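Local coordinates for protein vinylacetyl-CoA Delta-isomerase (Nitrosopumilus maritimus SCM1, PDB 6VJR) that binds FAD, a [4Fe-4S] cluster and iron, and probably acts as an oxygen-tolerant 4-hydroxybutyryl-CoA dehydratase with vinylacetyl-CoA delta-isomerase activity, at residues D172-K176 and G177-S181; D324-I327 and E328-L332; F397-P400 and E401-P404. All coordinates share one frame; numbering follows the deposited sequence.

In the fold
Following the chain from its N terminus, the three contacts come in series, each local, with none nested in or crossing another. Contact 1 closes the hairpin between strands 169-173 and 177-188 in the N-terminal family region. Contact 2 is one piece of helix 320-345, where successive turns bond to each other and side chains reach helices 295-314 and 372-384 and a second subunit. Contact 3 closes the loop from helix 394-397 into helix 402-409, next to a third subunit. Contacts 1 and 2 lie on opposite sides of the chain's centre, their own centres about 54 Å apart; the centres of contacts 2 and 3 are about 37 Å apart.

Contact 1 of 3, residues D172-K176 and G177-S181; sequences DTDEK and GVYVS
Asp-174 and Tyr-179 meet across the end of a beta hairpin, whose strands 169-173 and 177-188 run antiparallel and are joined by a short turn. The carboxylate of Asp-174 stands at the edge of the tyrosine ring, the two planes 85° apart, and the two side chains cross at about a right angle. Asp-174 is turned so that CG lies between its own N and carbonyl carbon (chi1 69°), which places one oxygen over the turn and the other by the phenol. Its OD1 takes the N-H of Lys-176 at 2.8 Å, forming an Asx turn, and also a weak bond from Gly-177 N. Aspartate suits this place because its short arm can serve the turn and still leave OD2 for the ring hydroxyl.

Behind this, the backbone of Asp-174 closes the hairpin with a nearly straight bond from its N to Gly-177 O (2.9 Å). Gly-177 adopts backbone angles at which a CB would jam against the carbonyl of Lys-176, so a residue without a side chain fits. Further back, Tyr-179 N bonds to Asp-172 O at 2.9 Å, and that carbonyl oxygen also lies at the edge of the tyrosine ring, near CD1. On the other face of the sheet Thr-173 and Val-178 form the non-hydrogen-bonded pair; branched residues are at home in such extended strands.

Phe-263 of strand 262-265 also meets the Tyr-179 ring, and Val-178 packs on Ile-264 of that strand. At the tip of the phenol, Tyr-179 OH donates to Asp-174 OD2 at 2.7 Å, arriving from above the carboxylate plane, 41° out of it.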
loop_
_atom_site.group_PDB
_atom_site.type_symbol
_atom_site.label_atom_id
_atom_site.label_comp_id
_atom_site.label_asym_id
_atom_site.label_seq_id
_atom_site.Cartn_x
_atom_site.Cartn_y
_atom_site.Cartn_z
ATOM N N ASP A 172 47.815 16.419 -6.034
ATOM C CA ASP A 172 49.266 16.405 -6.089
ATOM C C ASP A 172 49.770 15.310 -5.170
ATOM O O ASP A 172 49.012 14.779 -4.368
ATOM C CB ASP A 172 49.856 17.722 -5.615
ATOM C CG ASP A 172 51.261 18.036 -6.109
ATOM O OD1 ASP A 172 51.889 17.193 -6.806
ATOM O OD2 ASP A 172 51.715 19.145 -5.813
ATOM N N THR A 173 51.040 14.941 -5.345
ATOM C CA THR A 173 51.684 13.994 -4.460
ATOM C C THR A 173 53.110 14.489 -4.224
ATOM O O THR A 173 53.630 15.313 -4.983
ATOM C CB THR A 173 51.666 12.572 -5.032
ATOM O OG1 THR A 173 52.658 12.528 -6.051
ATOM C CG2 THR A 173 50.337 12.125 -5.623
ATOM N N ASP A 174 53.693 14.027 -3.118
ATOM C CA ASP A 174 55.121 14.190 -2.866
ATOM C C ASP A 174 55.636 12.944 -2.153
ATOM O O ASP A 174 54.976 11.920 -2.074
ATOM C CB ASP A 174 55.391 15.499 -2.139
ATOM C CG ASP A 174 54.891 15.577 -0.704
ATOM O OD1 ASP A 174 54.563 14.514 -0.135
ATOM O OD2 ASP A 174 54.824 16.716 -0.175
ATOM N N GLU A 175 56.875 13.017 -1.669
ATOM C CA GLU A 175 57.497 11.873 -1.028
ATOM C C GLU A 175 56.785 11.480 0.270
ATOM O O GLU A 175 57.048 10.389 0.770
ATOM C CB GLU A 175 58.990 12.150 -0.795
ATOM C CG GLU A 175 59.286 13.334 0.132
ATOM C CD GLU A 175 58.971 14.761 -0.339
ATOM O OE1 GLU A 175 58.782 15.031 -1.563
ATOM O OE2 GLU A 175 58.889 15.634 0.566
ATOM N N LYS A 176 56.001 12.373 0.886
ATOM C CA LYS A 176 55.444 12.116 2.205
ATOM C C LYS A 176 53.948 11.729 2.141
ATOM O O LYS A 176 53.391 11.179 3.097
ATOM C CB LYS A 176 55.592 13.389 3.049
ATOM C CG LYS A 176 57.015 13.824 3.413
ATOM C CD LYS A 176 57.745 12.772 4.222
ATOM C CE LYS A 176 59.026 13.246 4.826
ATOM N NZ LYS A 176 59.847 12.083 5.159
ATOM N N GLY A 177 53.274 12.007 1.022
ATOM C CA GLY A 177 51.847 11.692 0.927
ATOM C C GLY A 177 51.172 12.367 -0.255
ATOM O O GLY A 177 51.838 12.780 -1.196
ATOM N N VAL A 178 49.836 12.400 -0.199
ATOM C CA VAL A 178 48.999 12.965 -1.250
ATOM C C VAL A 178 48.310 14.234 -0.748
ATOM O O VAL A 178 48.154 14.458 0.464
ATOM C CB VAL A 178 47.969 11.932 -1.745
ATOM C CG1 VAL A 178 48.621 10.641 -2.213
ATOM C CG2 VAL A 178 46.955 11.629 -0.666
ATOM N N TYR A 179 47.811 15.016 -1.709
ATOM C CA TYR A 179 47.033 16.207 -1.420
ATOM C C TYR A 179 45.719 16.053 -2.162
ATOM O O TYR A 179 45.732 15.688 -3.342
ATOM C CB TYR A 179 47.757 17.476 -1.900
ATOM C CG TYR A 179 49.074 17.678 -1.172
ATOM C CD1 TYR A 179 50.206 17.003 -1.596
ATOM C CD2 TYR A 179 49.198 18.527 -0.076
ATOM C CE1 TYR A 179 51.438 17.169 -0.974
ATOM C CE2 TYR A 179 50.417 18.690 0.568
ATOM C CZ TYR A 179 51.536 18.007 0.120
ATOM O OH TYR A 179 52.722 18.144 0.766
ATOM N N VAL A 180 44.599 16.233 -1.437
ATOM C CA VAL A 180 43.289 16.014 -2.030
ATOM C C VAL A 180 42.482 17.298 -1.988
ATOM O O VAL A 180 42.627 18.102 -1.071
ATOM C CB VAL A 180 42.481 14.881 -1.362
ATOM C CG1 VAL A 180 43.127 13.526 -1.513
ATOM C CG2 VAL A 180 42.174 15.156 0.099
ATOM N N SER A 181 41.618 17.456 -2.999
ATOM C CA SER A 181 40.648 18.527 -3.062
ATOM C C SER A 181 39.299 17.946 -3.482
ATOM O O SER A 181 39.222 16.949 -4.209
ATOM C CB SER A 181 41.086 19.624 -4.025
ATOM O OG SER A 181 42.284 20.251 -3.589
#

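Contact 2 of 3, residues D324-I327 and E328-L332; sequences DKII and EMTHL
Asp-324 and Glu-328 begin a ladder of i to i+4 backbone bonds within one helix: Glu-328 N reaches Asp-324 O, Met-329 N reaches Lys-325 O, Thr-330 N reaches Ile-326 O and His-331 N reaches Ile-327 O, at 2.8 to 3.0 Å.

Thr-330 is tied to these backbone bonds by its side chain as well. With OG1 beside its backbone N (chi1 -64°), the hydroxyl turns back one turn and donates to Ile-326 O at 2.9 Å. That oxygen therefore accepts two bonds from a single residue, Thr-330 N and OG1 coming from opposite faces of its carbonyl plane. A buried hydroxyl on a helix is suitably placed here, since the preceding turn supplies its acceptor. Met-329 lays its flexible chain along the same preceding turn: CG sits 3.2 Å from Lys-325 O and SD 4.1 Å from Ile-326 CA, before the chain bends at its end.

Asp-324 and Glu-328, one turn apart, project their acids along one side of the helix, with Asp-324 OD2 and Glu-328 OE1 5.8 Å from each other. Their like charges would tend to repel, but both bind Arg-455 of the second subunit, and Glu-328 also pairs with Arg-371 of that subunit, which is likely to offset the repulsion. Lys-325 instead extends nearly straight away from the following turn, and its amine forms a salt bridge with Asp-382, an FAD-binding residue.

Mostly hydrophobic residues fill the buried side. Ile-326 and Met-329 pack between helices 295-314 and 372-384, on Ile-304 of the first and on Ile-383 and Leu-379 of the second respectively, while Ile-327 leans on Gln-459 and Thr-330 on Met-462 of the second subunit.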
loop_
_atom_site.group_PDB
_atom_site.type_symbol
_atom_site.label_atom_id
_atom_site.label_comp_id
_atom_site.label_asym_id
_atom_site.label_seq_id
_atom_site.Cartn_x
_atom_site.Cartn_y
_atom_site.Cartn_z
ATOM N N ASP A 324 -5.398 -0.764 16.830
ATOM C CA ASP A 324 -5.039 -1.385 15.577
ATOM C C ASP A 324 -3.913 -0.630 14.874
ATOM O O ASP A 324 -3.053 -1.272 14.275
ATOM C CB ASP A 324 -6.240 -1.545 14.698
ATOM C CG ASP A 324 -6.007 -2.645 13.671
ATOM O OD1 ASP A 324 -5.673 -3.796 14.095
ATOM O OD2 ASP A 324 -6.169 -2.341 12.480
ATOM N N LYS A 325 -3.909 0.706 14.970
ATOM C CA LYS A 325 -2.845 1.508 14.399
ATOM C C LYS A 325 -1.517 1.295 15.111
ATOM O O LYS A 325 -0.465 1.228 14.447
ATOM C CB LYS A 325 -3.297 2.965 14.333
ATOM C CG LYS A 325 -4.417 3.218 13.315
ATOM C CD LYS A 325 -5.120 4.539 13.542
ATOM C CE LYS A 325 -6.303 4.578 12.597
ATOM N NZ LYS A 325 -7.215 5.686 12.742
ATOM N N ILE A 326 -1.553 1.149 16.438
ATOM C CA ILE A 326 -0.316 0.889 17.162
ATOM C C ILE A 326 0.223 -0.504 16.811
ATOM O O ILE A 326 1.439 -0.718 16.725
ATOM C CB ILE A 326 -0.547 1.114 18.663
ATOM C CG1 ILE A 326 -0.866 2.566 18.936
ATOM C CG2 ILE A 326 0.636 0.645 19.500
ATOM C CD1 ILE A 326 -1.329 2.832 20.346
ATOM N N ILE A 327 -0.666 -1.472 16.648
ATOM C CA ILE A 327 -0.243 -2.778 16.134
ATOM C C ILE A 327 0.412 -2.644 14.760
ATOM O O ILE A 327 1.456 -3.239 14.478
ATOM C CB ILE A 327 -1.383 -3.795 16.158
ATOM C CG1 ILE A 327 -1.868 -4.118 17.572
ATOM C CG2 ILE A 327 -1.002 -5.039 15.381
ATOM C CD1 ILE A 327 -3.234 -4.789 17.642
ATOM N N GLU A 328 -0.181 -1.858 13.874
ATOM C CA GLU A 328 0.402 -1.708 12.551
ATOM C C GLU A 328 1.813 -1.123 12.636
ATOM O O GLU A 328 2.722 -1.519 11.920
ATOM C CB GLU A 328 -0.457 -0.848 11.642
ATOM C CG GLU A 328 -0.047 -0.911 10.168
ATOM C CD GLU A 328 -0.177 -2.281 9.492
ATOM O OE1 GLU A 328 -1.004 -3.113 9.962
ATOM O OE2 GLU A 328 0.550 -2.570 8.499
ATOM N N MET A 329 1.950 -0.057 13.418
ATOM C CA MET A 329 3.231 0.614 13.560
ATOM C C MET A 329 4.236 -0.457 14.016
ATOM O O MET A 329 5.365 -0.506 13.547
ATOM C CB MET A 329 3.105 1.761 14.575
ATOM C CG MET A 329 2.208 2.922 14.129
ATOM S SD MET A 329 1.747 4.047 15.463
ATOM C CE MET A 329 3.206 5.081 15.621
ATOM N N THR A 330 3.820 -1.244 15.000
ATOM C CA THR A 330 4.718 -2.243 15.581
ATOM C C THR A 330 5.136 -3.286 14.534
ATOM O O THR A 330 6.331 -3.624 14.400
ATOM C CB THR A 330 4.033 -2.942 16.770
ATOM O OG1 THR A 330 3.784 -1.992 17.808
ATOM C CG2 THR A 330 4.886 -4.040 17.331
ATOM N N HIS A 331 4.162 -3.753 13.749
ATOM C CA HIS A 331 4.392 -4.747 12.708
ATOM C C HIS A 331 5.379 -4.233 11.648
ATOM O O HIS A 331 6.357 -4.892 11.292
ATOM C CB HIS A 331 3.060 -5.086 12.018
ATOM C CG HIS A 331 3.282 -5.922 10.813
ATOM N ND1 HIS A 331 3.721 -7.225 10.834
ATOM C CD2 HIS A 331 3.144 -5.609 9.551
ATOM C CE1 HIS A 331 3.933 -7.631 9.586
ATOM N NE2 HIS A 331 3.529 -6.664 8.770
ATOM N N LEU A 332 5.170 -3.013 11.168
ATOM C CA LEU A 332 6.086 -2.444 10.163
ATOM C C LEU A 332 7.504 -2.269 10.729
ATOM O O LEU A 332 8.520 -2.542 10.088
ATOM C CB LEU A 332 5.506 -1.116 9.693
ATOM C CG LEU A 332 4.164 -1.170 8.962
ATOM C CD1 LEU A 332 3.709 0.222 8.584
ATOM C CD2 LEU A 332 4.280 -2.029 7.700
#

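Contact 3 of 3, residues F397-P400 and E401-P404; sequences FRHP and EAGP
Phe-397 to Pro-400 curl round a tight loop and return over themselves, so that Phe-397 CA comes within 4.1 Å of Gly-403 CA as helix 402-409 starts. The backbone link is Gly-403 N to His-399 O, 2.8 Å, a bent bond at 139°.

His-399 carries the contact. Its CG lies anti to the backbone N (chi1 -172°), which brings the ND1 edge of the ring up to the first N-H groups of the helix, and ND1 then accepts two of them: Glu-401 N at 3.0 Å and Ala-402 N at 3.3 Å, the second nearly straight. Both donors lie near the ring's edge, each tilted about 25° from its plane. This is a capping interaction, in which one imidazole nitrogen serves N-H groups that have no helical carbonyl ahead of them. The CD of Pro-400 rests over one face of the same ring, offset toward the rim, while Glu-401 CB lies 3.6 Å from His-399 CE1. With His-399 replaced by an alanine, the N-H groups of Glu-401 and Ala-402 would probably lose the acceptor they share, and the start of the helix would be less firmly held.

Two other residue types are matched to the tight return. Gly-403 CA comes to 3.1 Å from Phe-397 O, and a CB there would clash with that oxygen and with His-399 O. Pro-404 has no N-H to satisfy, which suits the first turn of a helix, and its CD packs 3.2 Å from Pro-400 O. At the subunit interface, Tyr-20 of a third subunit meets the His-399 ring, and Ile-227 of that subunit touches Ala-402.

Since ND1 accepts both bonds, it is unlikely to carry a proton, and a neutral imidazole would then probably hold its proton on NE2; the positive end of the helix nearby would be expected to oppose full protonation.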
loop_
_atom_site.group_PDB
_atom_site.type_symbol
_atom_site.label_atom_id
_atom_site.label_comp_id
_atom_site.label_asym_id
_atom_site.label_seq_id
_atom_site.Cartn_x
_atom_site.Cartn_y
_atom_site.Cartn_z
ATOM N N PHE A 397 2.763 29.227 27.028
ATOM C CA PHE A 397 2.408 28.395 28.175
ATOM C C PHE A 397 2.899 28.984 29.513
ATOM O O PHE A 397 2.259 28.801 30.551
ATOM C CB PHE A 397 3.007 27.000 27.954
ATOM C CG PHE A 397 2.584 26.003 29.005
ATOM C CD1 PHE A 397 1.250 25.673 29.127
ATOM C CD2 PHE A 397 3.507 25.391 29.838
ATOM C CE1 PHE A 397 0.845 24.758 30.090
ATOM C CE2 PHE A 397 3.081 24.511 30.833
ATOM C CZ PHE A 397 1.767 24.171 30.928
ATOM N N ARG A 398 4.037 29.686 29.493
ATOM C CA ARG A 398 4.660 30.232 30.698
ATOM C C ARG A 398 4.202 31.671 30.955
ATOM O O ARG A 398 4.520 32.252 31.999
ATOM C CB ARG A 398 6.184 30.214 30.609
ATOM C CG ARG A 398 6.781 28.853 30.394
ATOM C CD ARG A 398 6.534 27.882 31.456
ATOM N NE ARG A 398 7.410 26.738 31.148
ATOM C CZ ARG A 398 7.274 25.565 31.744
ATOM N NH1 ARG A 398 8.075 24.559 31.425
ATOM N NH2 ARG A 398 6.347 25.422 32.677
ATOM N N HIS A 399 3.393 32.221 30.028
ATOM C CA HIS A 399 2.990 33.618 30.097
ATOM C C HIS A 399 1.932 33.807 31.194
ATOM O O HIS A 399 1.060 32.978 31.351
ATOM C CB HIS A 399 2.434 34.040 28.735
ATOM C CG HIS A 399 2.171 35.500 28.624
ATOM N ND1 HIS A 399 1.004 36.074 29.075
ATOM C CD2 HIS A 399 2.924 36.499 28.142
ATOM C CE1 HIS A 399 1.083 37.388 28.887
ATOM N NE2 HIS A 399 2.231 37.668 28.305
ATOM N N PRO A 400 1.917 34.912 31.959
ATOM C CA PRO A 400 0.921 35.062 33.028
ATOM C C PRO A 400 -0.549 35.104 32.597
ATOM O O PRO A 400 -1.409 34.737 33.383
ATOM C CB PRO A 400 1.347 36.342 33.762
ATOM C CG PRO A 400 2.837 36.483 33.431
ATOM C CD PRO A 400 3.002 35.922 32.030
ATOM N N GLU A 401 -0.843 35.607 31.387
ATOM C CA GLU A 401 -2.200 35.708 30.847
ATOM C C GLU A 401 -2.511 34.457 30.008
ATOM O O GLU A 401 -3.506 33.788 30.210
ATOM C CB GLU A 401 -2.319 36.973 29.976
ATOM C CG GLU A 401 -3.714 37.217 29.408
ATOM C CD GLU A 401 -4.749 37.593 30.438
ATOM O OE1 GLU A 401 -4.417 37.911 31.618
ATOM O OE2 GLU A 401 -5.937 37.557 30.026
ATOM N N ALA A 402 -1.654 34.138 29.044
ATOM C CA ALA A 402 -1.929 33.035 28.130
ATOM C C ALA A 402 -1.786 31.684 28.819
ATOM O O ALA A 402 -2.500 30.736 28.491
ATOM C CB ALA A 402 -1.072 33.113 26.887
ATOM N N GLY A 403 -0.822 31.588 29.738
ATOM C CA GLY A 403 -0.491 30.315 30.341
ATOM C C GLY A 403 -1.651 29.670 31.098
ATOM O O GLY A 403 -1.950 28.498 30.904
ATOM N N PRO A 404 -2.329 30.369 32.017
ATOM C CA PRO A 404 -3.488 29.789 32.675
ATOM C C PRO A 404 -4.629 29.372 31.744
ATOM O O PRO A 404 -5.305 28.376 32.014
ATOM C CB PRO A 404 -3.949 30.909 33.644
ATOM C CG PRO A 404 -2.674 31.685 33.885
ATOM C CD PRO A 404 -1.982 31.696 32.560
#